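Local coordinates for protein alpha-1,3-glucanase (Paenibacillus glycanilyticus, PDB 6K0P) that probably hydrolyses alpha-1,3-glucan as a family 87 glycoside hydrolase, and is captured here as its catalytic domain with bound nigerose, at residues G43-E48 with F107-A112; V76-V81 with Y348-G353; W134-A139 with W164-L169. The protein carries 1 engineered substitution. One frame throughout, in Å; residues are numbered along the deposited sequence.

All three contacts draw on the N-terminal domain, but they differ in depth and chemistry. Contact 1 is partly buried and joins two loop regions through the hydroxyls of two tyrosines. Contact 2 is fully buried and nearest the centre of the chain. It is the one that reaches across to the beta-helix, and its centre is an arginine pair with a water. Contact 3 is buried too and lies within the first domain, where a tyrosine ring packs against a calcium-binding aspartate. Contacts 2 and 3 share a sheet, since strand 72-80 pairs with both 137-143 and 165-173. Salt bridges Arg78-Asp168 and Arg350-Asp138 tie them together, and Glu48 ties contact 1 to contact 3.

Contact 1 (G43-E48 with F107-A112); sequences GDYAGE and FSYLYA
Tyr45 and Tyr109 meet through their hydroxyl groups. A hydrogen bond of 2.7 Å joins Tyr45 OH and Tyr109 OH. Tyr109 OH also bonds to Val81 O, a carbonyl that can only accept. Each hydroxyl oxygen lies at the edge of the other ring, near its plane, and the two side chains cross at about a right angle. The rings themselves therefore do not stack on each other. Tyr45 has CG anti to its carbonyl carbon (chi1 -67°), and the ring then reaches across to Tyr109.

The second group of bonds shapes the turn that presents Tyr45. Asp44 OD1 accepts from Ala46 N at 2.8 Å and from Gly47 N at 3.2 Å, both on its anti side. This is an Asx turn, in a loop between strands 34-35 and 55-57 of the first domain. Glu48 ties back the start of the 43-48 turn: Gly43 N gives a 2.7 Å bond to Glu48 OE2. The Glu48 carboxylate also accepts from Trp134 N and Leu135 N, which fixes both of its oxygens.

Apolar and aromatic packing makes up the third group. The Tyr45 ring stacks with Tyr166, and Tyr45 CE1 comes within 3.6 Å of Ala80 CB. A leucine in place of Tyr45 would lack the hydroxyl and the flat ring, and would probably deprive Tyr109 OH of a polar neighbour and Tyr166 of its stacking partner. Tyr109 in turn packs against Ala132 and Glu83.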
loop_
_atom_site.group_PDB
_atom_site.type_symbol
_atom_site.label_atom_id
_atom_site.label_comp_id
_atom_site.label_asym_id
_atom_site.label_seq_id
_atom_site.Cartn_x
_atom_site.Cartn_y
_atom_site.Cartn_z
ATOM N N GLY A 43 14.686 -3.884 -7.646
ATOM C CA GLY A 43 15.784 -4.818 -7.480
ATOM C C GLY A 43 17.061 -4.179 -6.993
ATOM O O GLY A 43 18.129 -4.790 -7.091
ATOM N N ASP A 44 16.987 -2.964 -6.464
ATOM C CA ASP A 44 18.148 -2.198 -6.033
ATOM C C ASP A 44 17.897 -1.688 -4.621
ATOM O O ASP A 44 16.769 -1.307 -4.292
ATOM C CB ASP A 44 18.316 -1.012 -6.990
ATOM C CG ASP A 44 19.555 -0.218 -6.721
ATOM O OD1 ASP A 44 19.518 0.719 -5.902
ATOM O OD2 ASP A 44 20.582 -0.546 -7.356
ATOM N N TYR A 45 18.939 -1.677 -3.781
ATOM C CA TYR A 45 18.742 -1.265 -2.388
ATOM C C TYR A 45 18.383 0.210 -2.240
ATOM O O TYR A 45 17.775 0.584 -1.232
ATOM C CB TYR A 45 19.951 -1.642 -1.514
ATOM C CG TYR A 45 20.106 -3.142 -1.374
ATOM C CD1 TYR A 45 19.219 -3.895 -0.598
ATOM C CD2 TYR A 45 21.113 -3.808 -2.052
ATOM C CE1 TYR A 45 19.348 -5.272 -0.506
ATOM C CE2 TYR A 45 21.254 -5.187 -1.960
ATOM C CZ TYR A 45 20.373 -5.905 -1.179
ATOM O OH TYR A 45 20.524 -7.275 -1.110
ATOM N N ALA A 46 18.755 1.068 -3.197
ATOM C CA ALA A 46 18.266 2.443 -3.159
ATOM C C ALA A 46 16.891 2.537 -3.796
ATOM O O ALA A 46 15.953 3.087 -3.199
ATOM C CB ALA A 46 19.238 3.384 -3.881
ATOM N N GLY A 47 16.753 1.974 -4.999
ATOM C CA GLY A 47 15.503 2.099 -5.733
ATOM C C GLY A 47 14.296 1.571 -4.986
ATOM O O GLY A 47 13.185 2.067 -5.184
ATOM N N GLU A 48 14.490 0.576 -4.124
ATOM C CA GLU A 48 13.386 -0.024 -3.379
ATOM C C GLU A 48 13.193 0.571 -1.994
ATOM O O GLU A 48 12.264 0.165 -1.288
ATOM C CB GLU A 48 13.561 -1.541 -3.273
ATOM C CG GLU A 48 13.443 -2.255 -4.619
ATOM C CD GLU A 48 13.123 -3.727 -4.477
ATOM O OE1 GLU A 48 12.936 -4.196 -3.336
ATOM O OE2 GLU A 48 13.046 -4.419 -5.518
ATOM N N PHE A 107 10.773 -13.075 4.661
ATOM C CA PHE A 107 9.640 -12.628 3.858
ATOM C C PHE A 107 10.031 -11.772 2.660
ATOM O O PHE A 107 9.154 -11.408 1.869
ATOM C CB PHE A 107 8.627 -11.888 4.744
ATOM C CG PHE A 107 7.974 -12.782 5.760
ATOM C CD1 PHE A 107 6.974 -13.651 5.374
ATOM C CD2 PHE A 107 8.388 -12.776 7.091
ATOM C CE1 PHE A 107 6.368 -14.498 6.291
ATOM C CE2 PHE A 107 7.789 -13.619 8.025
ATOM C CZ PHE A 107 6.776 -14.483 7.622
ATOM N N SER A 108 11.311 -11.444 2.511
ATOM C CA SER A 108 11.791 -10.639 1.399
ATOM C C SER A 108 12.475 -11.530 0.359
ATOM O O SER A 108 12.581 -12.752 0.518
ATOM C CB SER A 108 12.726 -9.545 1.919
ATOM O OG SER A 108 13.712 -10.105 2.779
ATOM N N TYR A 109 12.943 -10.893 -0.721
ATOM C CA TYR A 109 13.630 -11.531 -1.842
ATOM C C TYR A 109 12.680 -12.361 -2.699
ATOM O O TYR A 109 12.498 -13.563 -2.466
ATOM C CB TYR A 109 14.863 -12.331 -1.388
ATOM C CG TYR A 109 15.994 -11.445 -0.905
ATOM C CD1 TYR A 109 15.966 -10.879 0.365
ATOM C CD2 TYR A 109 17.085 -11.172 -1.721
ATOM C CE1 TYR A 109 16.983 -10.060 0.806
ATOM C CE2 TYR A 109 18.107 -10.355 -1.286
ATOM C CZ TYR A 109 18.055 -9.811 -0.022
ATOM O OH TYR A 109 19.070 -8.999 0.423
ATOM N N LEU A 110 12.067 -11.714 -3.687
ATOM C CA LEU A 110 11.188 -12.362 -4.650
ATOM C C LEU A 110 11.844 -12.216 -6.018
ATOM O O LEU A 110 12.364 -11.147 -6.348
ATOM C CB LEU A 110 9.792 -11.707 -4.630
ATOM C CG LEU A 110 8.818 -12.085 -3.500
ATOM C CD1 LEU A 110 8.435 -13.559 -3.597
ATOM C CD2 LEU A 110 9.359 -11.768 -2.099
ATOM N N TYR A 111 11.832 -13.288 -6.811
ATOM C CA TYR A 111 12.722 -13.398 -7.963
ATOM C C TYR A 111 11.973 -13.266 -9.284
ATOM O O TYR A 111 10.851 -13.762 -9.434
ATOM C CB TYR A 111 13.525 -14.706 -7.902
ATOM C CG TYR A 111 14.483 -14.707 -6.735
ATOM C CD1 TYR A 111 14.066 -15.119 -5.483
ATOM C CD2 TYR A 111 15.792 -14.253 -6.877
ATOM C CE1 TYR A 111 14.917 -15.090 -4.398
ATOM C CE2 TYR A 111 16.660 -14.228 -5.790
ATOM C CZ TYR A 111 16.208 -14.647 -4.553
ATOM O OH TYR A 111 17.041 -14.632 -3.456
ATOM N N ALA A 112 12.608 -12.584 -10.232
ATOM C CA ALA A 112 12.084 -12.403 -11.581
ATOM C C ALA A 112 13.254 -12.014 -12.477
ATOM O O ALA A 112 14.421 -12.170 -12.104
ATOM C CB ALA A 112 10.968 -11.351 -11.600
#

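Contact 2 (V76-V81 with Y348-G353); sequences VLRNAV and YARGTG
Arg78 and Arg350 form a buried, water-bridged pair of like charges between two domains. Arg78 is on strand 72-80 of the N-terminal domain, and Arg350 ends strand 343-350 of the beta-helix. The strands do not pair here: Arg78 CA and Arg350 CA are 10.3 Å apart, and the side chains fill the distance between them.

The two arginine chains slide past each other in opposite directions. Arg78 CD comes to 3.8 Å from Arg350 NE, and the two NE atoms of Arg78 and Arg350 are 4.0 Å apart. One water takes a bond from each of these nitrogens, 2.8 Å from Arg78 NE and 2.9 Å from Arg350 NE. It lies in the plane of both guanidinium groups, at their edges. Those planes are 69° apart, so the groups are not stacked. The bend of Arg350 at chi3 (73°) sets its NE beside CD of the extended Arg78. Val76 CG1 makes a van der Waals contact at the Arg350 guanidinium edge, 3.9 Å from Arg350 NH2.

Acids answer both charges. Arg78 NH1 makes a salt bridge to Asp168 and also bonds to Glu48 O. Arg350 NH2 pairs with Asp138 OD2, and Arg350 NH1 with Glu171 OE2. Arg350 NH1 also bonds to Tyr348 OH, which lies 22° out of the guanidinium plane. These acids are likely to offset much of the repulsion expected between the arginines.

The contact joins the N-terminal domain, of the galactose-binding-domain clan, to the parallel beta-helix typical of pectate lyase-like enzymes.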
loop_
_atom_site.group_PDB
_atom_site.type_symbol
_atom_site.label_atom_id
_atom_site.label_comp_id
_atom_site.label_asym_id
_atom_site.label_seq_id
_atom_site.Cartn_x
_atom_site.Cartn_y
_atom_site.Cartn_z
ATOM N N VAL A 76 9.646 0.245 14.650
ATOM C CA VAL A 76 9.695 -0.653 13.499
ATOM C C VAL A 76 10.845 -0.208 12.604
ATOM O O VAL A 76 10.892 0.952 12.171
ATOM C CB VAL A 76 8.369 -0.710 12.723
ATOM C CG1 VAL A 76 8.499 -1.682 11.546
ATOM C CG2 VAL A 76 7.220 -1.147 13.648
ATOM N N LEU A 77 11.776 -1.120 12.340
ATOM C CA LEU A 77 12.935 -0.844 11.501
ATOM C C LEU A 77 12.734 -1.509 10.141
ATOM O O LEU A 77 12.740 -2.740 10.042
ATOM C CB LEU A 77 14.196 -1.395 12.167
ATOM C CG LEU A 77 15.503 -0.989 11.497
ATOM C CD1 LEU A 77 15.831 0.471 11.841
ATOM C CD2 LEU A 77 16.603 -1.932 11.958
ATOM N N ARG A 78 12.562 -0.702 9.091
ATOM C CA ARG A 78 12.554 -1.237 7.734
ATOM C C ARG A 78 13.995 -1.327 7.263
ATOM O O ARG A 78 14.738 -0.336 7.323
ATOM C CB ARG A 78 11.743 -0.370 6.770
ATOM C CG ARG A 78 11.530 -1.024 5.393
ATOM C CD ARG A 78 10.591 -0.209 4.515
ATOM N NE ARG A 78 9.983 -1.001 3.444
ATOM C CZ ARG A 78 10.325 -0.929 2.154
ATOM N NH1 ARG A 78 11.309 -0.125 1.749
ATOM N NH2 ARG A 78 9.683 -1.674 1.264
ATOM N N ASN A 79 14.382 -2.516 6.811
ATOM C CA ASN A 79 15.781 -2.835 6.596
ATOM C C ASN A 79 15.900 -3.900 5.519
ATOM O O ASN A 79 14.928 -4.572 5.166
ATOM C CB ASN A 79 16.418 -3.342 7.899
ATOM C CG ASN A 79 15.908 -4.717 8.292
ATOM O OD1 ASN A 79 16.464 -5.736 7.868
ATOM N ND2 ASN A 79 14.829 -4.753 9.085
ATOM N N ALA A 80 17.114 -4.051 4.998
ATOM C CA ALA A 80 17.424 -5.163 4.108
ATOM C C ALA A 80 18.662 -5.871 4.629
ATOM O O ALA A 80 19.664 -5.223 4.956
ATOM C CB ALA A 80 17.648 -4.696 2.661
ATOM N N VAL A 81 18.583 -7.200 4.716
ATOM C CA VAL A 81 19.720 -8.041 5.080
ATOM C C VAL A 81 19.919 -9.071 3.978
ATOM O O VAL A 81 19.133 -9.133 3.026
ATOM C CB VAL A 81 19.529 -8.705 6.460
ATOM C CG1 VAL A 81 19.452 -7.634 7.539
ATOM C CG2 VAL A 81 18.281 -9.594 6.493
ATOM N N TYR A 348 -3.212 2.979 6.672
ATOM C CA TYR A 348 -1.829 3.131 6.239
ATOM C C TYR A 348 -1.382 1.817 5.623
ATOM O O TYR A 348 -1.525 0.759 6.248
ATOM C CB TYR A 348 -0.931 3.456 7.445
ATOM C CG TYR A 348 0.551 3.464 7.128
ATOM C CD1 TYR A 348 1.307 2.293 7.188
ATOM C CD2 TYR A 348 1.203 4.643 6.795
ATOM C CE1 TYR A 348 2.658 2.291 6.892
ATOM C CE2 TYR A 348 2.558 4.655 6.499
ATOM C CZ TYR A 348 3.280 3.475 6.555
ATOM O OH TYR A 348 4.632 3.475 6.260
ATOM N N ALA A 349 -0.832 1.886 4.409
ATOM C CA ALA A 349 -0.286 0.717 3.736
ATOM C C ALA A 349 1.155 0.995 3.345
ATOM O O ALA A 349 1.469 2.072 2.830
ATOM C CB ALA A 349 -1.081 0.371 2.472
ATOM N N ARG A 350 2.027 0.020 3.595
ATOM C CA ARG A 350 3.404 0.087 3.116
ATOM C C ARG A 350 3.809 -1.301 2.646
ATOM O O ARG A 350 3.609 -2.285 3.365
ATOM C CB ARG A 350 4.370 0.560 4.212
ATOM C CG ARG A 350 5.814 0.662 3.710
ATOM C CD ARG A 350 6.743 1.203 4.782
ATOM N NE ARG A 350 7.039 0.245 5.855
ATOM C CZ ARG A 350 6.906 0.501 7.158
ATOM N NH1 ARG A 350 6.453 1.683 7.583
ATOM N NH2 ARG A 350 7.250 -0.419 8.048
ATOM N N GLY A 351 4.386 -1.389 1.454
ATOM C CA GLY A 351 4.850 -2.674 0.967
ATOM C C GLY A 351 3.790 -3.625 0.446
ATOM O O GLY A 351 3.980 -4.846 0.513
ATOM N N THR A 352 2.677 -3.120 -0.083
ATOM C CA THR A 352 1.756 -4.053 -0.728
ATOM C C THR A 352 2.381 -4.624 -2.003
ATOM O O THR A 352 3.373 -4.103 -2.528
ATOM C CB THR A 352 0.395 -3.413 -1.019
ATOM O OG1 THR A 352 0.538 -2.375 -1.996
ATOM C CG2 THR A 352 -0.230 -2.840 0.256
ATOM N N GLY A 353 1.804 -5.728 -2.487
ATOM C CA GLY A 353 2.361 -6.441 -3.625
ATOM C C GLY A 353 1.572 -6.246 -4.908
ATOM O O GLY A 353 1.871 -6.849 -5.947
HETATM O O HOH W 1 8.030 -2.332 4.954
#

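Contact 3 (W134-A139 with W164-L169); sequences WLYEDA and WIYVDL. With CA (calcium ion), chain J.
The Tyr136 ring carries Asp168 over one face, with Asp168 OD2 4.2 Å above the ring plane and offset toward the rim. The carboxylate does not lie flat on the ring, for the two planes are 55° apart. Between these two residues the nearest atoms are Asp168 CB and Tyr136 CE1, 3.7 Å apart. Tyr166 comes in obliquely at the hydroxyl end of the same ring. Its CB is 3.7 Å from Tyr136 OH, while the rest of its side chain leads away. Both Tyr166 and Asp168 cross Tyr136 at about a right angle.

Tyr136 OH is held from outside the two segments, by hydrogen bonds with Tyr45 O and Ser54 OG. These bonds tie the phenol to the 43-48 turn and to Ser54, just before strand 55-57.

Asp168 has a second role as a calcium ligand. Its CG is anti to the backbone N and beside the carbonyl carbon (chi1 -179°), which lets one residue grip the metal twice. Asp168 OD1 binds calcium at 2.3 Å and Asp168 O binds it at 2.6 Å. Glu23, Glu25, Ser50 and Ser53 contribute further ligands. Asp168 and Leu169 form a classic beta bulge opposite Arg78, in the antiparallel sheet where strand 72-80 runs between 137-143 and 165-173.

In the other segment, Asp138 N bonds to Glu137 OE2 at 2.8 Å, and the donor sits above the carboxylate plane. Glu137 OE1 bonds to His305 NE2.

The Asp168 carboxylate is thus divided between positive partners, calcium at OD1 and Arg78 at OD2. Both would tend to keep it ionised despite its burial, and the Tyr136 ring packs against CB and lies under OD2.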
loop_
_atom_site.group_PDB
_atom_site.type_symbol
_atom_site.label_atom_id
_atom_site.label_comp_id
_atom_site.label_asym_id
_atom_site.label_seq_id
_atom_site.Cartn_x
_atom_site.Cartn_y
_atom_site.Cartn_z
ATOM N N TRP A 134 12.091 -6.930 -4.194
ATOM C CA TRP A 134 11.359 -6.902 -2.922
ATOM C C TRP A 134 12.302 -7.205 -1.753
ATOM O O TRP A 134 12.113 -8.151 -0.980
ATOM C CB TRP A 134 10.150 -7.848 -2.933
ATOM C CG TRP A 134 9.076 -7.503 -3.921
ATOM C CD1 TRP A 134 9.172 -6.676 -5.017
ATOM C CD2 TRP A 134 7.726 -7.970 -3.887
ATOM N NE1 TRP A 134 7.953 -6.631 -5.675
ATOM C CE2 TRP A 134 7.056 -7.415 -4.994
ATOM C CE3 TRP A 134 7.024 -8.825 -3.032
ATOM C CZ2 TRP A 134 5.712 -7.675 -5.259
ATOM C CZ3 TRP A 134 5.687 -9.075 -3.288
ATOM C CH2 TRP A 134 5.046 -8.497 -4.393
ATOM N N LEU A 135 13.326 -6.365 -1.643
ATOM C CA LEU A 135 14.496 -6.643 -0.823
ATOM C C LEU A 135 14.330 -6.236 0.633
ATOM O O LEU A 135 15.061 -6.752 1.483
ATOM C CB LEU A 135 15.701 -5.893 -1.397
ATOM C CG LEU A 135 15.991 -6.148 -2.876
ATOM C CD1 LEU A 135 16.995 -5.123 -3.392
ATOM C CD2 LEU A 135 16.535 -7.556 -3.055
ATOM N N TYR A 136 13.407 -5.324 0.931
ATOM C CA TYR A 136 13.245 -4.782 2.275
ATOM C C TYR A 136 12.209 -5.559 3.077
ATOM O O TYR A 136 11.272 -6.142 2.529
ATOM C CB TYR A 136 12.875 -3.290 2.213
ATOM C CG TYR A 136 14.091 -2.456 1.904
ATOM C CD1 TYR A 136 14.924 -2.025 2.926
ATOM C CD2 TYR A 136 14.451 -2.161 0.595
ATOM C CE1 TYR A 136 16.083 -1.313 2.661
ATOM C CE2 TYR A 136 15.604 -1.429 0.320
ATOM C CZ TYR A 136 16.411 -1.011 1.359
ATOM O OH TYR A 136 17.561 -0.292 1.111
ATOM N N GLU A 137 12.411 -5.581 4.390
ATOM C CA GLU A 137 11.428 -6.125 5.315
ATOM C C GLU A 137 11.567 -5.392 6.643
ATOM O O GLU A 137 12.370 -4.462 6.783
ATOM C CB GLU A 137 11.549 -7.648 5.441
ATOM C CG GLU A 137 10.379 -8.412 4.810
ATOM C CD GLU A 137 9.078 -8.229 5.567
ATOM O OE1 GLU A 137 7.999 -8.390 4.962
ATOM O OE2 GLU A 137 9.133 -7.948 6.785
ATOM N N ASP A 138 10.761 -5.799 7.624
ATOM C CA ASP A 138 10.595 -5.010 8.836
ATOM C C ASP A 138 10.931 -5.828 10.074
ATOM O O ASP A 138 10.711 -7.044 10.122
ATOM C CB ASP A 138 9.148 -4.531 9.000
ATOM C CG ASP A 138 8.724 -3.515 7.956
ATOM O OD1 ASP A 138 9.557 -3.075 7.120
ATOM O OD2 ASP A 138 7.523 -3.160 7.982
ATOM N N ALA A 139 11.430 -5.135 11.093
ATOM C CA ALA A 139 11.618 -5.718 12.416
ATOM C C ALA A 139 10.900 -4.847 13.437
ATOM O O ALA A 139 10.989 -3.616 13.388
ATOM C CB ALA A 139 13.108 -5.792 12.769
ATOM N N TRP A 164 25.868 -7.231 7.573
ATOM C CA TRP A 164 25.561 -5.946 6.956
ATOM C C TRP A 164 24.055 -5.758 6.977
ATOM O O TRP A 164 23.293 -6.722 7.018
ATOM C CB TRP A 164 26.107 -5.823 5.520
ATOM C CG TRP A 164 25.710 -6.912 4.545
ATOM C CD1 TRP A 164 26.469 -7.995 4.192
ATOM C CD2 TRP A 164 24.499 -7.006 3.764
ATOM N NE1 TRP A 164 25.807 -8.762 3.260
ATOM C CE2 TRP A 164 24.602 -8.175 2.976
ATOM C CE3 TRP A 164 23.337 -6.223 3.663
ATOM C CZ2 TRP A 164 23.602 -8.572 2.092
ATOM C CZ3 TRP A 164 22.340 -6.625 2.788
ATOM C CH2 TRP A 164 22.482 -7.785 2.007
ATOM N N ILE A 165 23.640 -4.498 6.916
ATOM C CA ILE A 165 22.219 -4.171 6.942
ATOM C C ILE A 165 22.011 -2.804 6.307
ATOM O O ILE A 165 22.745 -1.853 6.592
ATOM C CB ILE A 165 21.662 -4.244 8.381
ATOM C CG1 ILE A 165 20.160 -3.931 8.400
ATOM C CG2 ILE A 165 22.423 -3.304 9.334
ATOM C CD1 ILE A 165 19.483 -4.333 9.707
ATOM N N TYR A 166 21.017 -2.695 5.438
ATOM C CA TYR A 166 20.583 -1.396 4.937
ATOM C C TYR A 166 19.451 -0.918 5.827
ATOM O O TYR A 166 18.446 -1.615 5.978
ATOM C CB TYR A 166 20.068 -1.509 3.503
ATOM C CG TYR A 166 21.122 -1.885 2.487
ATOM C CD1 TYR A 166 21.459 -3.223 2.267
ATOM C CD2 TYR A 166 21.780 -0.909 1.748
ATOM C CE1 TYR A 166 22.414 -3.572 1.347
ATOM C CE2 TYR A 166 22.742 -1.260 0.810
ATOM C CZ TYR A 166 23.038 -2.589 0.616
ATOM O OH TYR A 166 24.000 -2.969 -0.297
ATOM N N VAL A 167 19.610 0.257 6.420
ATOM C CA VAL A 167 18.597 0.830 7.303
ATOM C C VAL A 167 17.837 1.882 6.507
ATOM O O VAL A 167 18.409 2.900 6.105
ATOM C CB VAL A 167 19.221 1.430 8.564
ATOM C CG1 VAL A 167 18.144 2.057 9.437
ATOM C CG2 VAL A 167 20.006 0.383 9.334
ATOM N N ASP A 168 16.548 1.631 6.269
ATOM C CA ASP A 168 15.748 2.467 5.378
ATOM C C ASP A 168 15.002 3.557 6.143
ATOM O O ASP A 168 15.120 4.748 5.824
ATOM C CB ASP A 168 14.780 1.568 4.596
ATOM C CG ASP A 168 13.914 2.333 3.627
ATOM O OD1 ASP A 168 14.167 3.533 3.419
ATOM O OD2 ASP A 168 12.981 1.733 3.051
ATOM N N LEU A 169 14.206 3.161 7.132
ATOM C CA LEU A 169 13.421 4.091 7.926
ATOM C C LEU A 169 13.163 3.454 9.280
ATOM O O LEU A 169 13.338 2.247 9.469
ATOM C CB LEU A 169 12.091 4.467 7.239
ATOM C CG LEU A 169 11.049 3.358 6.972
ATOM C CD1 LEU A 169 10.262 2.949 8.227
ATOM C CD2 LEU A 169 10.062 3.785 5.898
HETATM CA CA CA J . 14.872 5.696 3.436
#